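RabGDI protein (Plasmodium falciparum 3D7, PDB 3P1W) probably binds Rab GTPases and inhibits their release of GDP. Local coordinates at residues Leu67-Tyr81 against Gly403-Leu415. Residues are numbered along the deposited sequence; the frame is centred on the assembly and turned at random.
Sequences LYNTFKPKENIPSKY and GTIEEKFVKISDL
Phe-409 drives its ring between Leu-67 and Lys-72 at the C-terminal end of helix 64-71. Leu-67 CD2 lies over one face, 3.9 Å from the Phe-409 ring centroid, and Lys-72 CE covers the opposite face. The edge of the same ring is turned toward the faces of Tyr-68 and Phe-71 in two offset edge-to-face pairs, both nearly perpendicular. Phe-409 CB sits over the centre of the Phe-71 ring, a CH-pi contact, and Val-410 O lies at the edge of that ring, in its plane.

The helix end and the loop after it pack against strand 405-418, which pairs antiparallel with strand 320-333; a classic beta bulge, in which Glu-406 and Glu-407 both face Ile-332, marks the polar end.

There Tyr-81 OH donates a 2.6 Å hydrogen bond to Glu-406 OE1, on its anti lone pair, ring and carboxylate nearly coplanar at 14°. Lys-80 NZ forms a salt bridge with the same oxygen, while Glu-406 OE2 pairs with Lys-377. A bend at chi4 (-56°) brings Lys-72 NZ to Lys-408 O, a 3.1 Å hydrogen bond.

Waters fill in around Glu-407: one links its OE1 to Lys-72 NZ and Lys-408 N, another donates to both Glu-407 OE2 and Tyr-81 OH.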
loop_
_atom_site.group_PDB
_atom_site.type_symbol
_atom_site.label_atom_id
_atom_site.label_comp_id
_atom_site.label_asym_id
_atom_site.label_seq_id
_atom_site.Cartn_x
_atom_site.Cartn_y
_atom_site.Cartn_z
ATOM N N LEU A 67 7.196 9.270 -17.799
ATOM C CA LEU A 67 6.291 10.063 -16.973
ATOM C C LEU A 67 5.673 11.141 -17.853
ATOM O O LEU A 67 4.450 11.326 -17.882
ATOM C CB LEU A 67 7.059 10.675 -15.801
ATOM C CG LEU A 67 6.315 11.441 -14.740
ATOM C CD1 LEU A 67 5.378 10.485 -13.970
ATOM C CD2 LEU A 67 7.312 12.142 -13.809
ATOM N N TYR A 68 6.531 11.818 -18.624
ATOM C CA TYR A 68 6.078 12.899 -19.483
ATOM C C TYR A 68 5.253 12.386 -20.654
ATOM O O TYR A 68 4.242 12.988 -21.003
ATOM C CB TYR A 68 7.272 13.791 -19.940
ATOM C CG TYR A 68 7.514 14.957 -18.999
ATOM C CD1 TYR A 68 8.141 14.772 -17.763
ATOM C CD2 TYR A 68 7.073 16.233 -19.320
ATOM C CE1 TYR A 68 8.311 15.830 -16.863
ATOM C CE2 TYR A 68 7.255 17.292 -18.438
ATOM C CZ TYR A 68 7.869 17.084 -17.215
ATOM O OH TYR A 68 8.048 18.130 -16.353
ATOM N N ASN A 69 5.657 11.273 -21.260
ATOM C CA ASN A 69 4.884 10.712 -22.371
ATOM C C ASN A 69 3.485 10.341 -21.921
ATOM O O ASN A 69 2.515 10.474 -22.692
ATOM C CB ASN A 69 5.573 9.481 -22.990
ATOM C CG ASN A 69 6.726 9.851 -23.931
ATOM O OD1 ASN A 69 6.959 11.025 -24.232
ATOM N ND2 ASN A 69 7.462 8.838 -24.390
ATOM N N THR A 70 3.395 9.855 -20.682
ATOM C CA THR A 70 2.143 9.346 -20.127
ATOM C C THR A 70 1.192 10.450 -19.714
ATOM O O THR A 70 0.022 10.386 -20.028
ATOM C CB THR A 70 2.412 8.400 -18.915
ATOM O OG1 THR A 70 3.161 7.261 -19.372
ATOM C CG2 THR A 70 1.102 7.956 -18.253
ATOM N N PHE A 71 1.707 11.466 -19.036
ATOM C CA PHE A 71 0.888 12.514 -18.452
ATOM C C PHE A 71 0.951 13.861 -19.175
ATOM O O PHE A 71 0.015 14.634 -19.079
ATOM C CB PHE A 71 1.367 12.775 -17.038
ATOM C CG PHE A 71 1.048 11.658 -16.049
ATOM C CD1 PHE A 71 -0.174 11.632 -15.389
ATOM C CD2 PHE A 71 1.968 10.674 -15.778
ATOM C CE1 PHE A 71 -0.455 10.606 -14.442
ATOM C CE2 PHE A 71 1.707 9.670 -14.856
ATOM C CZ PHE A 71 0.495 9.633 -14.195
ATOM N N LYS A 72 2.084 14.156 -19.818
ATOM C CA LYS A 72 2.304 15.472 -20.453
ATOM C C LYS A 72 2.950 15.292 -21.833
ATOM O O LYS A 72 4.027 15.803 -22.105
ATOM C CB LYS A 72 3.174 16.376 -19.571
ATOM C CG LYS A 72 2.632 16.699 -18.188
ATOM C CD LYS A 72 3.606 17.531 -17.391
ATOM C CE LYS A 72 3.137 17.830 -15.959
ATOM N NZ LYS A 72 1.792 18.495 -15.942
ATOM N N PRO A 73 2.292 14.538 -22.715
ATOM C CA PRO A 73 2.837 14.159 -23.992
ATOM C C PRO A 73 3.080 15.315 -24.954
ATOM O O PRO A 73 3.796 15.126 -25.919
ATOM C CB PRO A 73 1.773 13.213 -24.564
ATOM C CG PRO A 73 0.537 13.639 -23.951
ATOM C CD PRO A 73 0.967 13.929 -22.515
ATOM N N LYS A 74 2.502 16.483 -24.702
ATOM C CA LYS A 74 2.734 17.640 -25.587
ATOM C C LYS A 74 3.940 18.481 -25.183
ATOM O O LYS A 74 4.333 19.386 -25.925
ATOM C CB LYS A 74 1.492 18.525 -25.619
ATOM C CG LYS A 74 0.309 17.907 -26.366
ATOM C CD LYS A 74 0.549 17.802 -27.853
ATOM C CE LYS A 74 0.314 19.115 -28.581
ATOM N NZ LYS A 74 1.015 19.090 -29.885
ATOM N N GLU A 75 4.537 18.162 -24.032
ATOM C CA GLU A 75 5.567 18.988 -23.402
ATOM C C GLU A 75 6.978 18.422 -23.525
ATOM O O GLU A 75 7.172 17.200 -23.499
ATOM C CB GLU A 75 5.258 19.136 -21.904
ATOM C CG GLU A 75 4.036 19.989 -21.614
ATOM C CD GLU A 75 3.842 20.290 -20.141
ATOM O OE1 GLU A 75 4.823 20.557 -19.417
ATOM O OE2 GLU A 75 2.683 20.259 -19.712
ATOM N N ASN A 76 7.950 19.318 -23.623
ATOM C CA ASN A 76 9.356 18.966 -23.507
ATOM C C ASN A 76 9.638 18.676 -22.045
ATOM O O ASN A 76 9.043 19.291 -21.155
ATOM C CB ASN A 76 10.271 20.123 -23.934
ATOM C CG ASN A 76 10.229 20.411 -25.426
ATOM O OD1 ASN A 76 10.006 19.521 -26.243
ATOM N ND2 ASN A 76 10.444 21.683 -25.783
ATOM N N ILE A 77 10.563 17.767 -21.786
ATOM C CA ILE A 77 10.986 17.509 -20.408
ATOM C C ILE A 77 11.946 18.620 -20.008
ATOM O O ILE A 77 12.907 18.879 -20.734
ATOM C CB ILE A 77 11.698 16.146 -20.296
ATOM C CG1 ILE A 77 10.751 15.015 -20.702
ATOM C CG2 ILE A 77 12.209 15.913 -18.873
ATOM C CD1 ILE A 77 11.463 13.760 -21.175
ATOM N N PRO A 78 11.697 19.292 -18.871
ATOM C CA PRO A 78 12.626 20.323 -18.439
ATOM C C PRO A 78 14.056 19.803 -18.245
ATOM O O PRO A 78 14.269 18.767 -17.609
ATOM C CB PRO A 78 12.026 20.793 -17.116
ATOM C CG PRO A 78 10.573 20.541 -17.265
ATOM C CD PRO A 78 10.491 19.252 -18.015
ATOM N N SER A 79 15.021 20.535 -18.802
ATOM C CA SER A 79 16.439 20.203 -18.662
ATOM C C SER A 79 16.907 20.063 -17.228
ATOM O O SER A 79 17.791 19.265 -16.951
ATOM C CB SER A 79 17.310 21.263 -19.342
ATOM O OG SER A 79 17.219 21.095 -20.737
ATOM N N LYS A 80 16.319 20.828 -16.316
ATOM C CA LYS A 80 16.765 20.800 -14.926
ATOM C C LYS A 80 16.564 19.452 -14.245
ATOM O O LYS A 80 17.143 19.220 -13.185
ATOM C CB LYS A 80 16.111 21.906 -14.100
ATOM C CG LYS A 80 14.611 21.821 -13.920
ATOM C CD LYS A 80 14.163 22.990 -13.062
ATOM C CE LYS A 80 12.666 23.021 -12.862
ATOM N NZ LYS A 80 12.290 24.158 -11.966
ATOM N N TYR A 81 15.755 18.570 -14.836
ATOM C CA TYR A 81 15.500 17.262 -14.230
ATOM C C TYR A 81 16.540 16.220 -14.601
ATOM O O TYR A 81 16.558 15.137 -14.030
ATOM C CB TYR A 81 14.087 16.773 -14.561
ATOM C CG TYR A 81 13.011 17.637 -13.956
ATOM C CD1 TYR A 81 13.229 18.316 -12.757
ATOM C CD2 TYR A 81 11.769 17.766 -14.560
ATOM C CE1 TYR A 81 12.257 19.096 -12.188
ATOM C CE2 TYR A 81 10.786 18.559 -13.995
ATOM C CZ TYR A 81 11.040 19.217 -12.803
ATOM O OH TYR A 81 10.087 20.017 -12.225
ATOM N N GLY A 403 4.327 22.797 0.049
ATOM C CA GLY A 403 5.163 23.904 -0.359
ATOM C C GLY A 403 5.035 24.102 -1.851
ATOM O O GLY A 403 4.009 23.762 -2.456
ATOM N N THR A 404 6.083 24.648 -2.454
ATOM C CA THR A 404 6.052 24.957 -3.870
ATOM C C THR A 404 6.090 23.689 -4.699
ATOM O O THR A 404 7.012 22.881 -4.574
ATOM C CB THR A 404 7.236 25.845 -4.250
ATOM O OG1 THR A 404 7.117 27.073 -3.525
ATOM C CG2 THR A 404 7.215 26.130 -5.749
ATOM N N ILE A 405 5.069 23.502 -5.527
ATOM C CA ILE A 405 4.993 22.339 -6.393
ATOM C C ILE A 405 5.440 22.719 -7.793
ATOM O O ILE A 405 4.870 23.622 -8.406
ATOM C CB ILE A 405 3.549 21.755 -6.452
ATOM C CG1 ILE A 405 3.099 21.320 -5.048
ATOM C CG2 ILE A 405 3.462 20.607 -7.491
ATOM C CD1 ILE A 405 1.565 21.161 -4.880
ATOM N N GLU A 406 6.440 22.017 -8.321
ATOM C CA GLU A 406 6.939 22.349 -9.683
ATOM C C GLU A 406 6.040 21.812 -10.774
ATOM O O GLU A 406 5.772 22.500 -11.771
ATOM C CB GLU A 406 8.356 21.827 -9.902
ATOM C CG GLU A 406 9.355 22.399 -8.927
ATOM C CD GLU A 406 10.794 22.022 -9.220
ATOM O OE1 GLU A 406 11.077 21.285 -10.189
ATOM O OE2 GLU A 406 11.656 22.467 -8.447
ATOM N N GLU A 407 5.627 20.559 -10.616
ATOM C CA GLU A 407 4.780 19.873 -11.591
ATOM C C GLU A 407 3.851 18.886 -10.892
ATOM O O GLU A 407 4.207 18.313 -9.852
ATOM C CB GLU A 407 5.619 19.076 -12.587
ATOM C CG GLU A 407 6.623 19.877 -13.427
ATOM C CD GLU A 407 5.987 20.860 -14.382
ATOM O OE1 GLU A 407 4.781 20.722 -14.711
ATOM O OE2 GLU A 407 6.723 21.762 -14.857
ATOM N N LYS A 408 2.678 18.684 -11.487
ATOM C CA LYS A 408 1.672 17.732 -11.016
ATOM C C LYS A 408 1.345 16.735 -12.131
ATOM O O LYS A 408 1.168 17.110 -13.297
ATOM C CB LYS A 408 0.374 18.433 -10.647
ATOM C CG LYS A 408 0.422 19.223 -9.365
ATOM C CD LYS A 408 -0.850 20.061 -9.214
ATOM C CE LYS A 408 -0.683 21.129 -8.113
ATOM N NZ LYS A 408 -1.921 21.989 -8.009
ATOM N N PHE A 409 1.264 15.479 -11.764
ATOM C CA PHE A 409 0.872 14.416 -12.673
ATOM C C PHE A 409 -0.319 13.654 -12.032
ATOM O O PHE A 409 -0.129 12.919 -11.077
ATOM C CB PHE A 409 2.050 13.478 -12.886
ATOM C CG PHE A 409 3.326 14.163 -13.291
ATOM C CD1 PHE A 409 3.705 14.201 -14.617
ATOM C CD2 PHE A 409 4.140 14.799 -12.347
ATOM C CE1 PHE A 409 4.895 14.815 -15.021
ATOM C CE2 PHE A 409 5.311 15.438 -12.736
ATOM C CZ PHE A 409 5.697 15.441 -14.094
ATOM N N VAL A 410 -1.523 13.867 -12.545
ATOM C CA VAL A 410 -2.737 13.385 -11.931
ATOM C C VAL A 410 -3.322 12.198 -12.674
ATOM O O VAL A 410 -3.398 12.214 -13.915
ATOM C CB VAL A 410 -3.830 14.448 -11.912
ATOM C CG1 VAL A 410 -5.092 13.851 -11.279
ATOM C CG2 VAL A 410 -3.362 15.694 -11.146
ATOM N N LYS A 411 -3.706 11.154 -11.938
ATOM C CA LYS A 411 -4.352 9.972 -12.524
ATOM C C LYS A 411 -5.545 9.573 -11.667
ATOM O O LYS A 411 -5.429 9.386 -10.443
ATOM C CB LYS A 411 -3.381 8.787 -12.648
ATOM C CG LYS A 411 -3.944 7.612 -13.403
ATOM C CD LYS A 411 -2.859 6.549 -13.583
ATOM C CE LYS A 411 -3.394 5.326 -14.325
ATOM N NZ LYS A 411 -2.287 4.375 -14.535
ATOM N N ILE A 412 -6.700 9.491 -12.310
ATOM C CA ILE A 412 -7.906 9.026 -11.661
ATOM C C ILE A 412 -8.279 7.660 -12.226
ATOM O O ILE A 412 -8.332 7.474 -13.463
ATOM C CB ILE A 412 -9.060 10.022 -11.841
ATOM C CG1 ILE A 412 -8.715 11.362 -11.191
ATOM C CG2 ILE A 412 -10.366 9.441 -11.234
ATOM C CD1 ILE A 412 -9.644 12.541 -11.654
ATOM N N SER A 413 -8.448 6.686 -11.348
ATOM C CA SER A 413 -8.672 5.293 -11.767
ATOM C C SER A 413 -9.941 4.716 -11.123
ATOM O O SER A 413 -10.253 5.007 -9.952
ATOM C CB SER A 413 -7.469 4.429 -11.375
ATOM O OG SER A 413 -6.257 4.888 -11.961
ATOM N N ASP A 414 -10.634 3.836 -11.860
ATOM C CA ASP A 414 -11.758 3.108 -11.297
ATOM C C ASP A 414 -11.248 2.045 -10.332
ATOM O O ASP A 414 -10.195 1.443 -10.547
ATOM C CB ASP A 414 -12.622 2.459 -12.400
ATOM C CG ASP A 414 -13.326 3.465 -13.286
ATOM O OD1 ASP A 414 -13.697 4.571 -12.855
ATOM O OD2 ASP A 414 -13.519 3.126 -14.464
ATOM N N LEU A 415 -11.977 1.850 -9.244
ATOM C CA LEU A 415 -11.696 0.820 -8.251
ATOM C C LEU A 415 -12.670 -0.328 -8.425
ATOM O O LEU A 415 -13.898 -0.131 -8.326
ATOM C CB LEU A 415 -11.852 1.363 -6.824
ATOM C CG LEU A 415 -10.879 2.455 -6.378
ATOM C CD1 LEU A 415 -11.290 3.058 -5.014
ATOM C CD2 LEU A 415 -9.433 1.902 -6.348
HETATM O O HOH W 1 7.161 20.429 -17.260
HETATM O O HOH W 2 2.110 20.359 -13.748
HETATM O O HOH W 3 3.396 21.573 -17.131
HETATM O O HOH W 4 14.005 24.328 -9.843
HETATM O O HOH W 5 9.124 22.074 -13.913
#